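Long-range contacts in YkuI protein (Bacillus subtilis, PDB 2BAS), which probably hydrolyses the bacterial second messenger cyclic di-GMP through its EAL domain: residues A[111-116]-A[143-148]; A[147-152]-A[173-178]; A[193-198]-A[229-234]. All blocks are in the same frame, centred on the assembly; numbering follows the deposited sequence.

In the fold
From the N terminus, contact 1 comes first: the chain leaves 111-116, runs through helix 124-135 and returns as 143-148 beside its starting strand. Contact 2 begins where contact 1 ends, sharing Ile147 and Thr148, and closes the next loop, through helix 156-167, at 173-178. Contact 3 follows in series, bringing 229-234 alongside 193-198 after helix 211-226. None nests inside or crosses another. Together they join five consecutive parallel strands of the EAL barrel; Val175 bonds through its backbone to Leu195 and Lys197, filling the seam between contacts 2 and 3. Across the barrel interior, a salt bridge from Glu146 to Lys197 ties contact 1 to contact 3.

Contact 1: residues A[111-116]-A[143-148]; sequences MNQDAN and FVLEIT
Met111, present as selenomethionine, reaches Phe143 where strands 108-112 and 143-147 lie parallel in the beta/alpha barrel of the EAL domain. A bend at its last torsion (chi3 -55°) swings the methyl back to the neighbouring strand, with Met111 CE 3.4 Å from Phe143 CD2. Met111 SE stands 5.3 Å from the Phe143 ring centroid, an oblique Met-aromatic contact. With an alanine at Phe143, the Met111 methyl would probably lose its aromatic partner and be freer to turn, and a gap would open beside Leu130 of helix 124-135. Gln113 and Leu145 meet at about a right angle, CG of the glutamine 3.8 Å from CD1 of the leucine, both touching Phe126 of the same helix.

On the other face, that of Asn112 and Glu146, polar groups meet. These two also cross nearly perpendicularly, yet their amide and carboxylate planes are only 21° apart; Asn112 CB packs 4.0 Å from Glu146 OE1, while Glu146 OE2 makes a salt bridge to Lys197. At the start of helix 115-118, Ala115 CB rests 3.9 Å from Ile147 CG2. Just before it, Gln113 N donates to Glu146 O over 3.0 Å.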
loop_
_atom_site.group_PDB
_atom_site.type_symbol
_atom_site.label_atom_id
_atom_site.label_comp_id
_atom_site.label_asym_id
_atom_site.label_seq_id
_atom_site.Cartn_x
_atom_site.Cartn_y
_atom_site.Cartn_z
HETATM N N MSE A 111 -2.507 5.329 -25.897
HETATM C CA MSE A 111 -2.859 4.196 -26.741
HETATM C C MSE A 111 -2.850 2.896 -25.945
HETATM O O MSE A 111 -1.809 2.477 -25.435
HETATM C CB MSE A 111 -1.866 4.070 -27.888
HETATM C CG MSE A 111 -1.845 5.218 -28.871
HETATM SE SE MSE A 111 -0.231 5.127 -29.989
HETATM C CE MSE A 111 1.158 5.101 -28.542
ATOM N N ASN A 112 -4.011 2.261 -25.854
ATOM C CA ASN A 112 -4.179 0.996 -25.131
ATOM C C ASN A 112 -3.829 -0.172 -26.033
ATOM O O ASN A 112 -4.583 -0.514 -26.943
ATOM C CB ASN A 112 -5.622 0.857 -24.649
ATOM C CG ASN A 112 -5.822 -0.310 -23.701
ATOM O OD1 ASN A 112 -4.872 -0.993 -23.302
ATOM N ND2 ASN A 112 -7.078 -0.540 -23.325
ATOM N N GLN A 113 -2.688 -0.792 -25.763
ATOM C CA GLN A 113 -2.167 -1.832 -26.633
ATOM C C GLN A 113 -2.142 -3.175 -25.950
ATOM O O GLN A 113 -1.692 -3.289 -24.819
ATOM C CB GLN A 113 -0.771 -1.450 -27.111
ATOM C CG GLN A 113 -0.786 -0.283 -28.069
ATOM C CD GLN A 113 -1.124 -0.715 -29.477
ATOM O OE1 GLN A 113 -0.403 -1.517 -30.074
ATOM N NE2 GLN A 113 -2.215 -0.184 -30.022
ATOM N N ASP A 114 -2.644 -4.178 -26.662
ATOM C CA ASP A 114 -2.696 -5.561 -26.201
ATOM C C ASP A 114 -1.273 -6.120 -26.085
ATOM O O ASP A 114 -0.526 -6.145 -27.059
ATOM C CB ASP A 114 -3.531 -6.376 -27.197
ATOM C CG ASP A 114 -3.918 -7.760 -26.682
ATOM O OD1 ASP A 114 -3.435 -8.181 -25.600
ATOM O OD2 ASP A 114 -4.715 -8.434 -27.389
ATOM N N ALA A 115 -0.905 -6.542 -24.881
ATOM C CA ALA A 115 0.431 -7.057 -24.605
ATOM C C ALA A 115 0.786 -8.287 -25.452
ATOM O O ALA A 115 1.921 -8.416 -25.920
ATOM C CB ALA A 115 0.571 -7.372 -23.136
ATOM N N ASN A 116 -0.181 -9.185 -25.644
ATOM C CA ASN A 116 0.033 -10.381 -26.454
ATOM C C ASN A 116 0.308 -10.040 -27.922
ATOM O O ASN A 116 1.230 -10.594 -28.520
ATOM C CB ASN A 116 -1.155 -11.348 -26.349
ATOM C CG ASN A 116 -1.528 -11.680 -24.908
ATOM O OD1 ASN A 116 -0.685 -12.094 -24.101
ATOM N ND2 ASN A 116 -2.809 -11.511 -24.587
ATOM N N PHE A 143 4.069 9.840 -26.088
ATOM C CA PHE A 143 3.309 8.601 -26.177
ATOM C C PHE A 143 3.133 7.933 -24.829
ATOM O O PHE A 143 4.099 7.722 -24.091
ATOM C CB PHE A 143 3.975 7.610 -27.132
ATOM C CG PHE A 143 3.933 8.033 -28.574
ATOM C CD1 PHE A 143 5.088 8.492 -29.212
ATOM C CD2 PHE A 143 2.745 7.971 -29.303
ATOM C CE1 PHE A 143 5.059 8.875 -30.552
ATOM C CE2 PHE A 143 2.713 8.360 -30.640
ATOM C CZ PHE A 143 3.868 8.809 -31.265
ATOM N N VAL A 144 1.888 7.596 -24.514
ATOM C CA VAL A 144 1.609 6.806 -23.326
ATOM C C VAL A 144 1.065 5.434 -23.745
ATOM O O VAL A 144 -0.065 5.305 -24.221
ATOM C CB VAL A 144 0.690 7.537 -22.327
ATOM C CG1 VAL A 144 0.436 6.667 -21.116
ATOM C CG2 VAL A 144 1.333 8.839 -21.875
ATOM N N LEU A 145 1.912 4.425 -23.583
ATOM C CA LEU A 145 1.570 3.056 -23.892
ATOM C C LEU A 145 0.899 2.392 -22.682
ATOM O O LEU A 145 1.548 2.109 -21.663
ATOM C CB LEU A 145 2.835 2.301 -24.287
ATOM C CG LEU A 145 2.719 0.933 -24.937
ATOM C CD1 LEU A 145 2.338 1.095 -26.400
ATOM C CD2 LEU A 145 4.040 0.194 -24.830
ATOM N N GLU A 146 -0.408 2.159 -22.800
ATOM C CA GLU A 146 -1.163 1.483 -21.764
ATOM C C GLU A 146 -1.079 -0.026 -21.957
ATOM O O GLU A 146 -1.380 -0.540 -23.033
ATOM C CB GLU A 146 -2.621 1.927 -21.767
ATOM C CG GLU A 146 -2.866 3.415 -21.517
ATOM C CD GLU A 146 -4.358 3.779 -21.574
ATOM O OE1 GLU A 146 -5.217 2.915 -21.253
ATOM O OE2 GLU A 146 -4.672 4.938 -21.934
ATOM N N ILE A 147 -0.667 -0.728 -20.912
ATOM C CA ILE A 147 -0.548 -2.174 -20.952
ATOM C C ILE A 147 -1.487 -2.828 -19.929
ATOM O O ILE A 147 -1.703 -2.294 -18.836
ATOM C CB ILE A 147 0.921 -2.626 -20.707
ATOM C CG1 ILE A 147 1.890 -1.873 -21.627
ATOM C CG2 ILE A 147 1.075 -4.129 -20.939
ATOM C CD1 ILE A 147 1.746 -2.217 -23.123
ATOM N N THR A 148 -2.059 -3.968 -20.309
ATOM C CA THR A 148 -2.910 -4.752 -19.425
ATOM C C THR A 148 -2.233 -6.102 -19.218
ATOM O O THR A 148 -2.215 -6.940 -20.124
ATOM C CB THR A 148 -4.327 -4.961 -20.016
ATOM O OG1 THR A 148 -4.845 -3.716 -20.498
ATOM C CG2 THR A 148 -5.277 -5.527 -18.963
HETATM O O HOH W 1 -2.751 -4.057 -22.788
#

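Contact 2: residues A[147-152]-A[173-178]; sequences ITEHNF and IAVDNI
Glu149 lays one carboxylate oxygen on Val175: OE2 of the glutamate is 3.5 Å from both CG1 and CG2 of the valine, the two side chains crossing at about a right angle. One residue back, the Thr148 hydroxyl OG1 gives a weak hydrogen bond to Asp176 OD2 at 3.4 Å. That hydroxyl lies beside the backbone N of its own residue (chi1 -47°), leaving methyl CG2 to face the side chain of Asn177.

Behind these side chains is the backbone pairing of two parallel barrel strands. Ile147 N donates to Ala174 O at 2.9 Å, and Asp176 N returns a bent, weak bond to Ile147 O at 3.0 Å. Past this point the segments part: 149-152 curls away as a loop that leads to helix 156-167, and segment 173-178 turns a corner at Asn177, whose backbone is in the left-handed helical region. The corner brings Asn177 N to Asp176 OD1 at 2.7 Å, from above the carboxylate plane.

A second shell positions Glu149. Tyr160 OH of helix 156-167 bonds to Glu149 OE1, and Leu191 of helix 185-191 packs against both Glu149 and Val175.

Asp176 thus has a partner at each oxygen, a backbone N-H at OD1 and a weakly bound hydroxyl at OD2, which should limit rotation of its carboxylate. Its OD1 also lies close to Glu233 OE2, two like charges; such a gathering of acids at the C-terminal ends of barrel strands is consistent with the active-site end of an EAL domain.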
loop_
_atom_site.group_PDB
_atom_site.type_symbol
_atom_site.label_atom_id
_atom_site.label_comp_id
_atom_site.label_asym_id
_atom_site.label_seq_id
_atom_site.Cartn_x
_atom_site.Cartn_y
_atom_site.Cartn_z
ATOM N N ILE A 147 -0.667 -0.728 -20.912
ATOM C CA ILE A 147 -0.548 -2.174 -20.952
ATOM C C ILE A 147 -1.487 -2.828 -19.929
ATOM O O ILE A 147 -1.703 -2.294 -18.836
ATOM C CB ILE A 147 0.921 -2.626 -20.707
ATOM C CG1 ILE A 147 1.890 -1.873 -21.627
ATOM C CG2 ILE A 147 1.075 -4.129 -20.939
ATOM C CD1 ILE A 147 1.746 -2.217 -23.123
ATOM N N THR A 148 -2.059 -3.968 -20.309
ATOM C CA THR A 148 -2.910 -4.752 -19.425
ATOM C C THR A 148 -2.233 -6.102 -19.218
ATOM O O THR A 148 -2.215 -6.940 -20.124
ATOM C CB THR A 148 -4.327 -4.961 -20.016
ATOM O OG1 THR A 148 -4.845 -3.716 -20.498
ATOM C CG2 THR A 148 -5.277 -5.527 -18.963
ATOM N N GLU A 149 -1.669 -6.303 -18.029
ATOM C CA GLU A 149 -0.935 -7.538 -17.725
ATOM C C GLU A 149 -1.859 -8.640 -17.230
ATOM O O GLU A 149 -1.426 -9.769 -17.021
ATOM C CB GLU A 149 0.146 -7.293 -16.679
ATOM C CG GLU A 149 0.950 -6.035 -16.874
ATOM C CD GLU A 149 1.627 -5.628 -15.595
ATOM O OE1 GLU A 149 1.973 -6.523 -14.793
ATOM O OE2 GLU A 149 1.808 -4.414 -15.384
ATOM N N HIS A 150 -3.123 -8.297 -17.013
ATOM C CA HIS A 150 -4.126 -9.274 -16.631
ATOM C C HIS A 150 -4.215 -10.367 -17.703
ATOM O O HIS A 150 -4.266 -11.558 -17.391
ATOM C CB HIS A 150 -5.481 -8.580 -16.414
ATOM C CG HIS A 150 -6.663 -9.498 -16.514
ATOM N ND1 HIS A 150 -6.890 -10.526 -15.621
ATOM C CD2 HIS A 150 -7.688 -9.536 -17.400
ATOM C CE1 HIS A 150 -7.999 -11.162 -15.957
ATOM N NE2 HIS A 150 -8.501 -10.583 -17.034
ATOM N N ASN A 151 -4.185 -9.949 -18.964
ATOM C CA ASN A 151 -4.377 -10.853 -20.091
ATOM C C ASN A 151 -3.161 -11.684 -20.529
ATOM O O ASN A 151 -3.294 -12.561 -21.381
ATOM C CB ASN A 151 -4.898 -10.046 -21.283
ATOM C CG ASN A 151 -6.248 -9.421 -21.013
ATOM O OD1 ASN A 151 -7.152 -10.075 -20.491
ATOM N ND2 ASN A 151 -6.397 -8.153 -21.374
ATOM N N PHE A 152 -1.998 -11.432 -19.928
ATOM C CA PHE A 152 -0.729 -11.925 -20.473
ATOM C C PHE A 152 -0.433 -13.410 -20.294
ATOM O O PHE A 152 -0.295 -13.898 -19.171
ATOM C CB PHE A 152 0.438 -11.076 -19.962
ATOM C CG PHE A 152 1.650 -11.121 -20.842
ATOM C CD1 PHE A 152 1.552 -10.812 -22.198
ATOM C CD2 PHE A 152 2.891 -11.460 -20.320
ATOM C CE1 PHE A 152 2.670 -10.853 -23.024
ATOM C CE2 PHE A 152 4.019 -11.499 -21.134
ATOM C CZ PHE A 152 3.909 -11.194 -22.492
ATOM N N ILE A 173 4.883 4.891 -19.864
ATOM C CA ILE A 173 4.206 3.611 -19.675
ATOM C C ILE A 173 3.142 3.658 -18.577
ATOM O O ILE A 173 3.413 4.007 -17.427
ATOM C CB ILE A 173 5.228 2.463 -19.468
ATOM C CG1 ILE A 173 5.932 2.168 -20.797
ATOM C CG2 ILE A 173 4.547 1.199 -18.977
ATOM C CD1 ILE A 173 7.255 1.509 -20.636
ATOM N N ALA A 174 1.921 3.328 -18.972
ATOM C CA ALA A 174 0.792 3.293 -18.077
ATOM C C ALA A 174 0.403 1.841 -17.877
ATOM O O ALA A 174 0.351 1.087 -18.840
ATOM C CB ALA A 174 -0.357 4.055 -18.676
ATOM N N VAL A 175 0.171 1.450 -16.627
ATOM C CA VAL A 175 -0.368 0.129 -16.319
ATOM C C VAL A 175 -1.877 0.288 -16.065
ATOM O O VAL A 175 -2.324 1.276 -15.478
ATOM C CB VAL A 175 0.373 -0.555 -15.140
ATOM C CG1 VAL A 175 -0.356 -1.793 -14.674
ATOM C CG2 VAL A 175 1.785 -0.949 -15.560
ATOM N N ASP A 176 -2.636 -0.682 -16.462
ATOM C CA ASP A 176 -4.103 -0.662 -16.529
ATOM C C ASP A 176 -4.697 -1.594 -15.451
ATOM O O ASP A 176 -3.998 -2.456 -14.905
ATOM C CB ASP A 176 -4.558 -1.140 -17.913
ATOM C CG ASP A 176 -5.948 -0.636 -18.291
ATOM O OD1 ASP A 176 -6.632 0.054 -17.446
ATOM O OD2 ASP A 176 -6.434 -0.904 -19.456
ATOM N N ASN A 177 -5.980 -1.365 -15.191
ATOM C CA ASN A 177 -6.795 -2.137 -14.208
ATOM C C ASN A 177 -6.106 -2.308 -12.843
ATOM O O ASN A 177 -6.007 -3.419 -12.303
ATOM C CB ASN A 177 -7.071 -3.551 -14.725
ATOM C CG ASN A 177 -7.819 -3.578 -16.055
ATOM O OD1 ASN A 177 -8.343 -2.553 -16.486
ATOM N ND2 ASN A 177 -7.901 -4.704 -16.738
ATOM N N ILE A 178 -5.640 -1.225 -12.279
ATOM C CA ILE A 178 -4.977 -1.288 -10.971
ATOM C C ILE A 178 -6.028 -1.184 -9.853
ATOM O O ILE A 178 -7.007 -0.425 -9.964
ATOM C CB ILE A 178 -3.960 -0.154 -10.834
ATOM C CG1 ILE A 178 -2.822 -0.258 -11.856
ATOM C CG2 ILE A 178 -3.285 -0.118 -9.459
ATOM C CD1 ILE A 178 -2.049 -1.579 -11.760
#

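Contact 3: residues A[193-198]-A[229-234]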
loop_
_atom_site.group_PDB
_atom_site.type_symbol
_atom_site.label_atom_id
_atom_site.label_comp_id
_atom_site.label_asym_id
_atom_site.label_seq_id
_atom_site.Cartn_x
_atom_site.Cartn_y
_atom_site.Cartn_z
ATOM N N PRO A 193 6.175 2.069 -13.371
ATOM C CA PRO A 193 5.644 2.750 -14.546
ATOM C C PRO A 193 5.405 4.225 -14.261
ATOM O O PRO A 193 5.345 4.633 -13.106
ATOM C CB PRO A 193 4.324 2.018 -14.818
ATOM C CG PRO A 193 3.911 1.456 -13.471
ATOM C CD PRO A 193 5.152 1.279 -12.655
ATOM N N ASP A 194 5.280 5.012 -15.323
ATOM C CA ASP A 194 5.042 6.445 -15.222
ATOM C C ASP A 194 3.591 6.752 -14.822
ATOM O O ASP A 194 3.306 7.812 -14.288
ATOM C CB ASP A 194 5.387 7.095 -16.562
ATOM C CG ASP A 194 6.804 6.766 -17.021
ATOM O OD1 ASP A 194 7.770 7.150 -16.327
ATOM O OD2 ASP A 194 6.962 6.122 -18.077
ATOM N N LEU A 195 2.684 5.810 -15.064
ATOM C CA LEU A 195 1.266 6.020 -14.797
ATOM C C LEU A 195 0.536 4.756 -14.350
ATOM O O LEU A 195 0.787 3.665 -14.858
ATOM C CB LEU A 195 0.580 6.572 -16.047
ATOM C CG LEU A 195 0.405 8.076 -16.206
ATOM C CD1 LEU A 195 1.001 8.553 -17.519
ATOM C CD2 LEU A 195 -1.059 8.451 -16.120
ATOM N N LEU A 196 -0.391 4.931 -13.415
ATOM C CA LEU A 196 -1.270 3.860 -12.983
ATOM C C LEU A 196 -2.690 4.275 -13.313
ATOM O O LEU A 196 -3.137 5.335 -12.881
ATOM C CB LEU A 196 -1.131 3.637 -11.472
ATOM C CG LEU A 196 0.214 3.202 -10.903
ATOM C CD1 LEU A 196 0.112 3.080 -9.386
ATOM C CD2 LEU A 196 0.680 1.880 -11.522
ATOM N N LYS A 197 -3.394 3.467 -14.096
ATOM C CA LYS A 197 -4.794 3.762 -14.426
ATOM C C LYS A 197 -5.725 2.984 -13.507
ATOM O O LYS A 197 -5.687 1.748 -13.464
ATOM C CB LYS A 197 -5.130 3.432 -15.875
ATOM C CG LYS A 197 -4.552 4.374 -16.906
ATOM C CD LYS A 197 -5.278 4.268 -18.271
ATOM C CE LYS A 197 -6.512 5.186 -18.359
ATOM N NZ LYS A 197 -6.982 5.424 -19.774
ATOM N N ILE A 198 -6.551 3.722 -12.775
ATOM C CA ILE A 198 -7.493 3.144 -11.826
ATOM C C ILE A 198 -8.920 3.344 -12.335
ATOM O O ILE A 198 -9.329 4.455 -12.642
ATOM C CB ILE A 198 -7.279 3.752 -10.409
ATOM C CG1 ILE A 198 -5.835 3.517 -9.950
ATOM C CG2 ILE A 198 -8.243 3.161 -9.405
ATOM C CD1 ILE A 198 -5.401 4.341 -8.738
ATOM N N ALA A 229 2.154 8.609 -11.451
ATOM C CA ALA A 229 0.961 9.433 -11.304
ATOM C C ALA A 229 -0.268 8.535 -11.440
ATOM O O ALA A 229 -0.236 7.527 -12.158
ATOM C CB ALA A 229 0.931 10.530 -12.359
ATOM N N LEU A 230 -1.344 8.910 -10.764
ATOM C CA LEU A 230 -2.584 8.163 -10.814
ATOM C C LEU A 230 -3.540 8.794 -11.810
ATOM O O LEU A 230 -3.818 9.995 -11.755
ATOM C CB LEU A 230 -3.257 8.122 -9.437
ATOM C CG LEU A 230 -2.430 7.619 -8.256
ATOM C CD1 LEU A 230 -3.195 7.851 -6.964
ATOM C CD2 LEU A 230 -2.059 6.143 -8.410
ATOM N N LEU A 231 -4.042 7.964 -12.715
ATOM C CA LEU A 231 -5.094 8.353 -13.642
ATOM C C LEU A 231 -6.388 7.602 -13.300
ATOM O O LEU A 231 -6.458 6.371 -13.418
ATOM C CB LEU A 231 -4.646 8.061 -15.072
ATOM C CG LEU A 231 -5.616 8.159 -16.249
ATOM C CD1 LEU A 231 -6.520 9.355 -16.163
ATOM C CD2 LEU A 231 -4.823 8.189 -17.551
ATOM N N TYR A 232 -7.398 8.333 -12.844
ATOM C CA TYR A 232 -8.687 7.716 -12.558
ATOM C C TYR A 232 -9.543 7.807 -13.788
ATOM O O TYR A 232 -9.828 8.901 -14.257
ATOM C CB TYR A 232 -9.380 8.391 -11.380
ATOM C CG TYR A 232 -8.711 8.120 -10.062
ATOM C CD1 TYR A 232 -7.606 8.851 -9.663
ATOM C CD2 TYR A 232 -9.174 7.127 -9.216
ATOM C CE1 TYR A 232 -6.990 8.602 -8.453
ATOM C CE2 TYR A 232 -8.560 6.878 -8.002
ATOM C CZ TYR A 232 -7.471 7.617 -7.634
ATOM O OH TYR A 232 -6.839 7.378 -6.444
ATOM N N GLU A 233 -9.924 6.649 -14.319
ATOM C CA GLU A 233 -10.794 6.556 -15.493
ATOM C C GLU A 233 -12.180 6.021 -15.117
ATOM O O GLU A 233 -12.416 5.630 -13.973
ATOM C CB GLU A 233 -10.150 5.698 -16.602
ATOM C CG GLU A 233 -9.999 4.223 -16.292
ATOM C CD GLU A 233 -9.706 3.382 -17.529
ATOM O OE1 GLU A 233 -10.588 3.259 -18.416
ATOM O OE2 GLU A 233 -8.588 2.821 -17.608
ATOM N N ASP A 234 -13.079 5.992 -16.103
ATOM C CA ASP A 234 -14.485 5.612 -15.924
ATOM C C ASP A 234 -15.211 6.435 -14.853
ATOM O O ASP A 234 -16.009 5.902 -14.085
ATOM C CB ASP A 234 -14.633 4.107 -15.668
ATOM C CG ASP A 234 -14.468 3.269 -16.936
ATOM O OD1 ASP A 234 -14.808 3.749 -18.045
ATOM O OD2 ASP A 234 -14.005 2.112 -16.824
#
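Leu196 and Leu231 sit at the middle of a ladder of five backbone hydrogen bonds that holds strands 195-199 and 229-233 parallel; with helix 211-226 between them they form a beta-alpha-beta crossover of the EAL barrel. Leu231 N meets Leu196 O at 2.8 Å almost in line (177° at the hydrogen). The ladder starts more loosely, with the longer bond of Ala229 N to Asp194 O, 3.2 Å, and ends at Glu233 N on Ile198 O. Four of the acceptors, the carbonyls of Ala229, Leu196, Leu231 and Ile198, each take a CA-H contact as well.

Apolar packing fills both faces. On the side covered by helix 211-226, Leu230 CD2 touches both Leu196 CD1 (3.9 Å) and Ile198 CD1 (3.8 Å). Ile198 and Tyr232 lie side by side, CG2 of the isoleucine 4.0 Å from CE2 of the ring, and Tyr232 OH is hydrogen-bonded to Asn247 O. On the barrel's inner face, Lys197 runs alongside Leu231, its CE 3.5 Å from Leu231 CD2.

Polar contacts gather at the end of that lysine. Bent at chi3 (87°), Lys197 crosses Glu233 at about a right angle, but the salt bridge from Lys197 NZ to Glu233 OE2 is long, 3.7 Å. NZ also hydrogen-bonds Gln253 OE1, its strongest polar partner, besides its bridge to Glu146.

Leu231 thus packs along the aliphatic part of Lys197, whose amino group links acids from separate strands, a polar cluster inside the barrel consistent with the EAL active-site region.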